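Local coordinates for bluetongue virus COAT protein VP7 (Bluetongue virus, PDB 1BVP) that forms trimeric capsomers that coat the VP3 scaffold of the bluetongue virus core as part of its inner capsid, at residues Leu9-Gln19 with Leu312-Val322; Ile37-Val48 with Glu60-Met68. One frame throughout, in Å; residues are numbered along the deposited sequence.

Interaction 1: residues Leu9-Gln19 with Leu312-Val322; sequences LTVMRACATLQ and LLSTLADVYTV
Met-12 reaches from the N-terminal helix into a pocket on helix 304-323 made by Leu-312, Thr-315, Leu-316 and Val-319, a knob-into-hole fit. Its chain runs outward nearly extended and then turns at its third torsion (chi3 -86°), which sends the terminal methyl CE to the Leu-312 end of the pocket while SD lies beside Leu-316, 4.3 Å from CD1. Nearer the root of the side chain, Met-12 CB rests against the Thr-315 methyl CG2 at 3.8 Å and against Val-319 CG2.

The remaining apolar pairs extend this seam in both directions. At one end the Leu-9 and Leu-312 side chains cross at about a right angle and meet through their CD1 methyls, 3.7 Å apart. At the other, Ala-16 offers only a CB, and the backbones close in accordingly: Ala-16 CA and Val-319 CA are 4.9 Å apart. Val-322 fills in beyond it, its CG2 lying 3.7 Å from Ala-16 O.

In the fold, this pairing brings sequence near the N-terminus together with a helix late in the chain, in the helical domain of VP7, nearly 300 residues and the whole beta-sheet domain lying between them. The helices run roughly parallel, their axes 9.0 Å apart at a 24° crossing, a shallow angle that lets successive turns mesh.

Polar groups mostly look elsewhere. Thr-315 turns its methyl to Met-12 and Arg-13 CG, with CG2 anti to the backbone N, while OG1 lies beside that N and bonds to Leu-311 O one turn back. Polar groups at the border also reach a second subunit: Asp-318 OD2 forms a salt bridge with Arg-111 of that subunit, and Arg-13 O takes a hydrogen bond from its Asn-107 ND2.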
loop_
_atom_site.group_PDB
_atom_site.type_symbol
_atom_site.label_atom_id
_atom_site.label_comp_id
_atom_site.label_asym_id
_atom_site.label_seq_id
_atom_site.Cartn_x
_atom_site.Cartn_y
_atom_site.Cartn_z
ATOM N N LEU A 9 10.558 14.512 -17.530
ATOM C CA LEU A 9 9.961 13.201 -17.323
ATOM C C LEU A 9 9.690 12.486 -18.648
ATOM O O LEU A 9 9.972 11.271 -18.794
ATOM C CB LEU A 9 8.649 13.415 -16.596
ATOM C CG LEU A 9 8.073 12.365 -15.664
ATOM C CD1 LEU A 9 9.120 12.014 -14.618
ATOM C CD2 LEU A 9 6.860 12.990 -15.006
ATOM N N THR A 10 9.089 13.226 -19.586
ATOM C CA THR A 10 8.785 12.719 -20.926
ATOM C C THR A 10 10.042 12.243 -21.638
ATOM O O THR A 10 10.083 11.127 -22.165
ATOM C CB THR A 10 8.174 13.784 -21.785
ATOM O OG1 THR A 10 6.901 14.141 -21.256
ATOM C CG2 THR A 10 7.981 13.254 -23.189
ATOM N N VAL A 11 11.079 13.076 -21.628
ATOM C CA VAL A 11 12.339 12.723 -22.273
ATOM C C VAL A 11 13.024 11.528 -21.655
ATOM O O VAL A 11 13.550 10.656 -22.381
ATOM C CB VAL A 11 13.306 13.885 -22.258
ATOM C CG1 VAL A 11 14.608 13.469 -22.845
ATOM C CG2 VAL A 11 12.692 15.078 -22.991
ATOM N N MET A 12 13.053 11.486 -20.317
ATOM C CA MET A 12 13.698 10.364 -19.622
ATOM C C MET A 12 12.967 9.065 -19.866
ATOM O O MET A 12 13.611 8.045 -20.099
ATOM C CB MET A 12 13.815 10.594 -18.134
ATOM C CG MET A 12 14.601 11.817 -17.744
ATOM S SD MET A 12 14.949 11.729 -15.953
ATOM C CE MET A 12 13.508 12.440 -15.269
ATOM N N ARG A 13 11.630 9.083 -19.848
ATOM C CA ARG A 13 10.905 7.830 -20.090
ATOM C C ARG A 13 11.124 7.338 -21.534
ATOM O O ARG A 13 11.147 6.134 -21.785
ATOM C CB ARG A 13 9.414 7.947 -19.742
ATOM C CG ARG A 13 9.120 8.384 -18.326
ATOM C CD ARG A 13 7.603 8.456 -17.979
ATOM N NE ARG A 13 7.062 7.149 -17.614
ATOM C CZ ARG A 13 6.048 6.524 -18.231
ATOM N NH1 ARG A 13 5.414 7.084 -19.270
ATOM N NH2 ARG A 13 5.685 5.293 -17.840
ATOM N N ALA A 14 11.328 8.269 -22.466
ATOM C CA ALA A 14 11.581 7.947 -23.874
ATOM C C ALA A 14 12.953 7.284 -23.984
ATOM O O ALA A 14 13.134 6.298 -24.714
ATOM C CB ALA A 14 11.554 9.216 -24.702
ATOM N N CYS A 15 13.939 7.825 -23.273
ATOM C CA CYS A 15 15.259 7.228 -23.345
ATOM C C CYS A 15 15.271 5.805 -22.781
ATOM O O CYS A 15 16.076 4.978 -23.204
ATOM C CB CYS A 15 16.269 8.071 -22.589
ATOM S SG CYS A 15 16.583 9.674 -23.260
ATOM N N ALA A 16 14.393 5.503 -21.826
ATOM C CA ALA A 16 14.355 4.161 -21.228
ATOM C C ALA A 16 13.813 3.153 -22.213
ATOM O O ALA A 16 13.727 1.973 -21.917
ATOM C CB ALA A 16 13.514 4.154 -19.985
ATOM N N THR A 17 13.379 3.651 -23.360
ATOM C CA THR A 17 12.843 2.839 -24.437
ATOM C C THR A 17 13.972 2.212 -25.265
ATOM O O THR A 17 13.815 1.138 -25.832
ATOM C CB THR A 17 11.997 3.748 -25.311
ATOM O OG1 THR A 17 10.664 3.802 -24.792
ATOM C CG2 THR A 17 11.989 3.315 -26.703
ATOM N N LEU A 18 15.118 2.886 -25.313
ATOM C CA LEU A 18 16.289 2.455 -26.070
ATOM C C LEU A 18 16.965 1.207 -25.522
ATOM O O LEU A 18 18.185 1.193 -25.303
ATOM C CB LEU A 18 17.285 3.612 -26.142
ATOM C CG LEU A 18 16.963 4.733 -27.154
ATOM C CD1 LEU A 18 15.631 4.571 -27.765
ATOM C CD2 LEU A 18 17.028 6.079 -26.514
ATOM N N GLN A 19 16.188 0.135 -25.385
ATOM C CA GLN A 19 16.689 -1.108 -24.827
ATOM C C GLN A 19 17.769 -1.726 -25.697
ATOM O O GLN A 19 18.797 -2.164 -25.221
ATOM C CB GLN A 19 15.524 -2.103 -24.559
ATOM C CG GLN A 19 15.263 -2.490 -23.058
ATOM C CD GLN A 19 14.056 -1.756 -22.391
ATOM O OE1 GLN A 19 14.068 -0.548 -22.157
ATOM N NE2 GLN A 19 13.042 -2.516 -22.041
ATOM N N LEU A 312 11.297 12.067 -10.011
ATOM C CA LEU A 312 12.301 12.325 -11.020
ATOM C C LEU A 312 13.520 11.378 -10.852
ATOM O O LEU A 312 14.002 10.763 -11.826
ATOM C CB LEU A 312 12.688 13.803 -10.942
ATOM C CG LEU A 312 12.183 14.848 -11.970
ATOM C CD1 LEU A 312 10.886 14.496 -12.581
ATOM C CD2 LEU A 312 12.117 16.212 -11.333
ATOM N N LEU A 313 13.982 11.197 -9.618
ATOM C CA LEU A 313 15.119 10.305 -9.377
ATOM C C LEU A 313 14.780 8.847 -9.671
ATOM O O LEU A 313 15.621 8.111 -10.153
ATOM C CB LEU A 313 15.579 10.424 -7.947
ATOM C CG LEU A 313 16.997 10.884 -7.696
ATOM C CD1 LEU A 313 17.241 10.637 -6.226
ATOM C CD2 LEU A 313 18.018 10.129 -8.537
ATOM N N SER A 314 13.552 8.426 -9.375
ATOM C CA SER A 314 13.120 7.056 -9.633
ATOM C C SER A 314 13.173 6.761 -11.129
ATOM O O SER A 314 13.672 5.710 -11.560
ATOM C CB SER A 314 11.704 6.845 -9.105
ATOM O OG SER A 314 11.382 5.473 -9.205
ATOM N N THR A 315 12.662 7.698 -11.926
ATOM C CA THR A 315 12.715 7.564 -13.367
ATOM C C THR A 315 14.186 7.534 -13.821
ATOM O O THR A 315 14.579 6.669 -14.616
ATOM C CB THR A 315 11.985 8.722 -14.038
ATOM O OG1 THR A 315 10.652 8.770 -13.534
ATOM C CG2 THR A 315 11.911 8.522 -15.555
ATOM N N LEU A 316 15.014 8.443 -13.308
ATOM C CA LEU A 316 16.426 8.435 -13.691
ATOM C C LEU A 316 17.073 7.087 -13.367
ATOM O O LEU A 316 17.952 6.621 -14.112
ATOM C CB LEU A 316 17.192 9.563 -13.021
ATOM C CG LEU A 316 18.668 9.734 -13.397
ATOM C CD1 LEU A 316 18.771 10.237 -14.820
ATOM C CD2 LEU A 316 19.325 10.769 -12.462
ATOM N N ALA A 317 16.609 6.424 -12.307
ATOM C CA ALA A 317 17.167 5.111 -11.943
ATOM C C ALA A 317 16.810 4.114 -13.016
ATOM O O ALA A 317 17.619 3.239 -13.358
ATOM C CB ALA A 317 16.654 4.646 -10.633
ATOM N N ASP A 318 15.595 4.220 -13.542
ATOM C CA ASP A 318 15.194 3.310 -14.613
ATOM C C ASP A 318 16.039 3.558 -15.859
ATOM O O ASP A 318 16.474 2.608 -16.509
ATOM C CB ASP A 318 13.742 3.489 -14.963
ATOM C CG ASP A 318 12.820 3.024 -13.873
ATOM O OD1 ASP A 318 13.175 2.090 -13.112
ATOM O OD2 ASP A 318 11.707 3.570 -13.835
ATOM N N VAL A 319 16.281 4.830 -16.185
ATOM C CA VAL A 319 17.116 5.163 -17.334
ATOM C C VAL A 319 18.504 4.567 -17.114
ATOM O O VAL A 319 19.057 3.933 -18.010
ATOM C CB VAL A 319 17.249 6.687 -17.543
ATOM C CG1 VAL A 319 18.320 6.974 -18.598
ATOM C CG2 VAL A 319 15.920 7.265 -17.990
ATOM N N TYR A 320 19.031 4.722 -15.898
ATOM C CA TYR A 320 20.348 4.194 -15.558
ATOM C C TYR A 320 20.377 2.713 -15.844
ATOM O O TYR A 320 21.346 2.154 -16.391
ATOM C CB TYR A 320 20.624 4.396 -14.073
ATOM C CG TYR A 320 22.014 3.963 -13.641
ATOM C CD1 TYR A 320 23.095 4.861 -13.688
ATOM C CD2 TYR A 320 22.260 2.656 -13.179
ATOM C CE1 TYR A 320 24.402 4.472 -13.280
ATOM C CE2 TYR A 320 23.560 2.256 -12.778
ATOM C CZ TYR A 320 24.617 3.171 -12.831
ATOM O OH TYR A 320 25.885 2.799 -12.434
ATOM N N THR A 321 19.325 2.056 -15.409
ATOM C CA THR A 321 19.223 0.633 -15.612
ATOM C C THR A 321 19.242 0.222 -17.086
ATOM O O THR A 321 19.881 -0.775 -17.406
ATOM C CB THR A 321 18.011 0.071 -14.813
ATOM O OG1 THR A 321 18.444 -0.180 -13.475
ATOM C CG2 THR A 321 17.455 -1.206 -15.400
ATOM N N VAL A 322 18.540 0.945 -17.975
ATOM C CA VAL A 322 18.572 0.567 -19.388
ATOM C C VAL A 322 19.824 1.043 -20.139
ATOM O O VAL A 322 20.393 0.260 -20.878
ATOM C CB VAL A 322 17.248 0.831 -20.155
ATOM C CG1 VAL A 322 16.103 0.995 -19.188
ATOM C CG2 VAL A 322 17.354 1.955 -21.072
#

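Interaction 2: residues Ile37-Val48 with Glu60-Met68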
loop_
_atom_site.group_PDB
_atom_site.type_symbol
_atom_site.label_atom_id
_atom_site.label_comp_id
_atom_site.label_asym_id
_atom_site.label_seq_id
_atom_site.Cartn_x
_atom_site.Cartn_y
_atom_site.Cartn_z
ATOM N N ILE A 37 16.664 16.256 -28.201
ATOM C CA ILE A 37 18.102 16.089 -28.384
ATOM C C ILE A 37 18.693 17.209 -29.211
ATOM O O ILE A 37 19.809 17.661 -28.952
ATOM C CB ILE A 37 18.427 14.741 -29.004
ATOM C CG1 ILE A 37 18.063 13.635 -28.002
ATOM C CG2 ILE A 37 19.898 14.672 -29.385
ATOM C CD1 ILE A 37 18.366 12.269 -28.498
ATOM N N ASN A 38 17.932 17.681 -30.190
ATOM C CA ASN A 38 18.402 18.758 -31.025
ATOM C C ASN A 38 18.539 20.035 -30.143
ATOM O O ASN A 38 19.615 20.633 -30.108
ATOM C CB ASN A 38 17.471 18.919 -32.254
ATOM C CG ASN A 38 17.886 20.085 -33.187
ATOM O OD1 ASN A 38 18.767 19.913 -34.013
ATOM N ND2 ASN A 38 17.227 21.254 -33.069
ATOM N N ARG A 39 17.502 20.427 -29.387
ATOM C CA ARG A 39 17.616 21.629 -28.538
ATOM C C ARG A 39 18.772 21.484 -27.560
ATOM O O ARG A 39 19.604 22.372 -27.406
ATOM C CB ARG A 39 16.356 21.865 -27.733
ATOM C CG ARG A 39 15.421 22.861 -28.324
ATOM C CD ARG A 39 16.072 24.211 -28.493
ATOM N NE ARG A 39 15.764 25.137 -27.410
ATOM C CZ ARG A 39 15.998 26.446 -27.471
ATOM N NH1 ARG A 39 16.547 26.969 -28.555
ATOM N NH2 ARG A 39 15.659 27.240 -26.460
ATOM N N TYR A 40 18.833 20.321 -26.933
ATOM C CA TYR A 40 19.850 20.031 -25.968
ATOM C C TYR A 40 21.254 20.182 -26.537
ATOM O O TYR A 40 22.048 20.951 -26.011
ATOM C CB TYR A 40 19.637 18.631 -25.420
ATOM C CG TYR A 40 20.605 18.284 -24.321
ATOM C CD1 TYR A 40 20.476 18.854 -23.042
ATOM C CD2 TYR A 40 21.687 17.435 -24.569
ATOM C CE1 TYR A 40 21.417 18.589 -22.050
ATOM C CE2 TYR A 40 22.625 17.159 -23.587
ATOM C CZ TYR A 40 22.486 17.737 -22.339
ATOM O OH TYR A 40 23.422 17.464 -21.383
ATOM N N ASN A 41 21.575 19.450 -27.600
ATOM C CA ASN A 41 22.902 19.540 -28.211
ATOM C C ASN A 41 23.231 20.983 -28.647
ATOM O O ASN A 41 24.358 21.466 -28.478
ATOM C CB ASN A 41 23.009 18.566 -29.373
ATOM C CG ASN A 41 23.161 17.132 -28.908
ATOM O OD1 ASN A 41 22.955 16.200 -29.669
ATOM N ND2 ASN A 41 23.552 16.946 -27.651
ATOM N N GLY A 42 22.218 21.717 -29.082
ATOM C CA GLY A 42 22.459 23.080 -29.495
ATOM C C GLY A 42 22.859 24.058 -28.412
ATOM O O GLY A 42 23.784 24.839 -28.608
ATOM N N LEU A 43 22.134 24.061 -27.298
ATOM C CA LEU A 43 22.415 24.978 -26.190
ATOM C C LEU A 43 23.545 24.523 -25.272
ATOM O O LEU A 43 24.086 25.304 -24.492
ATOM C CB LEU A 43 21.159 25.157 -25.340
ATOM C CG LEU A 43 19.949 25.892 -25.901
ATOM C CD1 LEU A 43 18.901 25.963 -24.816
ATOM C CD2 LEU A 43 20.344 27.290 -26.301
ATOM N N THR A 44 23.919 23.263 -25.413
ATOM C CA THR A 44 24.905 22.602 -24.571
ATOM C C THR A 44 26.226 22.274 -25.232
ATOM O O THR A 44 27.247 22.174 -24.559
ATOM C CB THR A 44 24.225 21.298 -24.084
ATOM O OG1 THR A 44 23.603 21.535 -22.824
ATOM C CG2 THR A 44 25.124 20.106 -24.062
ATOM N N LEU A 45 26.171 22.005 -26.532
ATOM C CA LEU A 45 27.328 21.649 -27.336
ATOM C C LEU A 45 27.766 20.236 -27.086
ATOM O O LEU A 45 28.940 19.887 -27.263
ATOM C CB LEU A 45 28.493 22.621 -27.132
ATOM C CG LEU A 45 28.472 23.975 -27.852
ATOM C CD1 LEU A 45 27.064 24.439 -28.230
ATOM C CD2 LEU A 45 29.154 24.995 -26.933
ATOM N N ARG A 46 26.849 19.415 -26.609
ATOM C CA ARG A 46 27.194 18.019 -26.426
ATOM C C ARG A 46 26.755 17.309 -27.717
ATOM O O ARG A 46 26.175 17.948 -28.616
ATOM C CB ARG A 46 26.578 17.467 -25.154
ATOM C CG ARG A 46 27.460 17.804 -23.973
ATOM C CD ARG A 46 27.719 16.572 -23.123
ATOM N NE ARG A 46 26.615 16.330 -22.182
ATOM C CZ ARG A 46 26.753 16.286 -20.850
ATOM N NH1 ARG A 46 27.948 16.437 -20.271
ATOM N NH2 ARG A 46 25.677 16.226 -20.072
ATOM N N GLY A 47 27.049 16.028 -27.867
ATOM C CA GLY A 47 26.662 15.396 -29.114
ATOM C C GLY A 47 25.931 14.111 -28.863
ATOM O O GLY A 47 26.404 13.008 -29.190
ATOM N N VAL A 48 24.760 14.248 -28.273
ATOM C CA VAL A 48 23.951 13.091 -27.951
ATOM C C VAL A 48 23.369 12.527 -29.271
ATOM O O VAL A 48 22.959 13.292 -30.121
ATOM C CB VAL A 48 22.831 13.535 -26.976
ATOM C CG1 VAL A 48 21.941 12.389 -26.603
ATOM C CG2 VAL A 48 23.445 14.149 -25.752
ATOM N N GLU A 60 26.824 9.681 -22.679
ATOM C CA GLU A 60 26.417 11.002 -23.136
ATOM C C GLU A 60 24.891 11.193 -23.041
ATOM O O GLU A 60 24.415 12.251 -22.616
ATOM C CB GLU A 60 26.945 11.191 -24.555
ATOM C CG GLU A 60 26.908 12.595 -25.056
ATOM C CD GLU A 60 28.195 13.329 -24.823
ATOM O OE1 GLU A 60 28.941 12.938 -23.865
ATOM O OE2 GLU A 60 28.428 14.302 -25.610
ATOM N N MET A 61 24.123 10.167 -23.407
ATOM C CA MET A 61 22.665 10.274 -23.326
ATOM C C MET A 61 22.233 10.297 -21.866
ATOM O O MET A 61 21.338 11.066 -21.484
ATOM C CB MET A 61 21.970 9.118 -24.027
ATOM C CG MET A 61 20.460 9.281 -23.982
ATOM S SD MET A 61 19.570 8.033 -24.906
ATOM C CE MET A 61 19.269 9.007 -26.333
ATOM N N PHE A 62 22.874 9.451 -21.055
ATOM C CA PHE A 62 22.581 9.410 -19.639
ATOM C C PHE A 62 22.872 10.774 -19.009
ATOM O O PHE A 62 22.086 11.265 -18.184
ATOM C CB PHE A 62 23.375 8.337 -18.914
ATOM C CG PHE A 62 23.069 8.296 -17.451
ATOM C CD1 PHE A 62 21.849 7.788 -17.005
ATOM C CD2 PHE A 62 23.932 8.882 -16.529
ATOM C CE1 PHE A 62 21.484 7.875 -15.664
ATOM C CE2 PHE A 62 23.582 8.979 -15.184
ATOM C CZ PHE A 62 22.357 8.479 -14.747
ATOM N N PHE A 63 23.983 11.402 -19.400
ATOM C CA PHE A 63 24.304 12.710 -18.854
ATOM C C PHE A 63 23.260 13.730 -19.227
ATOM O O PHE A 63 22.992 14.646 -18.458
ATOM C CB PHE A 63 25.660 13.174 -19.306
ATOM C CG PHE A 63 26.785 12.342 -18.777
ATOM C CD1 PHE A 63 26.652 11.630 -17.584
ATOM C CD2 PHE A 63 27.993 12.267 -19.472
ATOM C CE1 PHE A 63 27.708 10.861 -17.094
ATOM C CE2 PHE A 63 29.048 11.499 -18.986
ATOM C CZ PHE A 63 28.912 10.795 -17.801
ATOM N N MET A 64 22.613 13.536 -20.378
ATOM C CA MET A 64 21.576 14.468 -20.818
ATOM C C MET A 64 20.387 14.317 -19.877
ATOM O O MET A 64 19.759 15.288 -19.485
ATOM C CB MET A 64 21.148 14.165 -22.256
ATOM C CG MET A 64 20.012 15.048 -22.698
ATOM S SD MET A 64 19.282 14.600 -24.240
ATOM C CE MET A 64 18.518 12.970 -23.910
ATOM N N CYS A 65 20.082 13.080 -19.523
ATOM C CA CYS A 65 18.988 12.800 -18.613
ATOM C C CYS A 65 19.296 13.338 -17.214
ATOM O O CYS A 65 18.432 13.972 -16.575
ATOM C CB CYS A 65 18.781 11.322 -18.571
ATOM S SG CYS A 65 17.982 10.747 -20.051
ATOM N N LEU A 66 20.532 13.123 -16.758
ATOM C CA LEU A 66 20.963 13.636 -15.467
ATOM C C LEU A 66 20.797 15.162 -15.441
ATOM O O LEU A 66 20.231 15.724 -14.500
ATOM C CB LEU A 66 22.408 13.247 -15.213
ATOM C CG LEU A 66 23.044 13.616 -13.864
ATOM C CD1 LEU A 66 22.151 13.276 -12.695
ATOM C CD2 LEU A 66 24.356 12.857 -13.746
ATOM N N ASP A 67 21.226 15.835 -16.505
ATOM C CA ASP A 67 21.091 17.292 -16.572
ATOM C C ASP A 67 19.652 17.726 -16.465
ATOM O O ASP A 67 19.333 18.708 -15.795
ATOM C CB ASP A 67 21.641 17.844 -17.893
ATOM C CG ASP A 67 23.112 18.192 -17.822
ATOM O OD1 ASP A 67 23.652 18.355 -16.706
ATOM O OD2 ASP A 67 23.736 18.313 -18.893
ATOM N N MET A 68 18.792 17.011 -17.175
ATOM C CA MET A 68 17.378 17.322 -17.206
ATOM C C MET A 68 16.703 17.075 -15.880
ATOM O O MET A 68 15.860 17.870 -15.464
ATOM C CB MET A 68 16.711 16.540 -18.319
ATOM C CG MET A 68 17.124 17.032 -19.691
ATOM S SD MET A 68 16.227 16.217 -20.998
ATOM C CE MET A 68 16.536 17.397 -22.273
#
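Met-64 is the bump and the Tyr-40 ring the flat wall it presses on. Met-64 CG sits almost over the ring centre, 3.4 Å from the centroid and 10° off the normal, a CH-pi contact, while SD lies obliquely at 4.2 Å in a Met-aromatic contact. The opposite ring face carries Thr-44 OG1, offset toward the rim, so both faces have a neighbour. Beyond the sulfur, Ile-37 CG1 and CD1 lie against Met-64 and the Met-61 methyl CE.

Val-48, on the loop after the first helix, straddles the second: CG1 faces the Met-61 backbone and CB, and CG2 faces Glu-60 CG and Met-64 CB. The helices cross nearly at right angles (86°), with axes 11.8 Å apart, a separation bridged by long side chains and this loop, which leads from helix 27-44 toward helix 55-73.

Arg-46, bent at chi2 and chi3, curls its guanidinium over Phe-63 CB. Its NH2 forms a salt bridge with Asp-67 OD2 at 3.1 Å, the planes of the two groups nearly parallel, with OD2 approaching the guanidinium obliquely. Asp-67 OD2 also accepts a hydrogen bond from Tyr-40 OH, at 2.6 Å, through its anti lone pair. Gly-47 N donates an almost straight hydrogen bond, at 176°, to Glu-60 OE2. With Tyr-84 OH and His-87 N on its OD1, buried Asp-67 has partners on both oxygens, which would favour its ionised form.

Interaction 2 is nested within the long chain loop that interaction 1 closes, and their centres lie 14 Å apart in the same helical domain. Segment 60-68 of helix 55-73 joins the two, packing against Ile-37 to Val-48 and also against both segments of interaction 1, with Met-61 and Met-68 touching each side. Cys-15 SG and Cys-65 SG pack at 3.7 Å, and Val-11 CG1 lies 3.7 Å from Met-68 SD. Leu-18 CD2 reaches Met-61 SD at 3.6 Å, while Leu-316 CD1 touches Phe-62 CE1. These contacts are consistent with one apolar layer running through both interactions. Interaction 1 also borders a second subunit of the trimer, whereas no other chain of the trimer touches interaction 2.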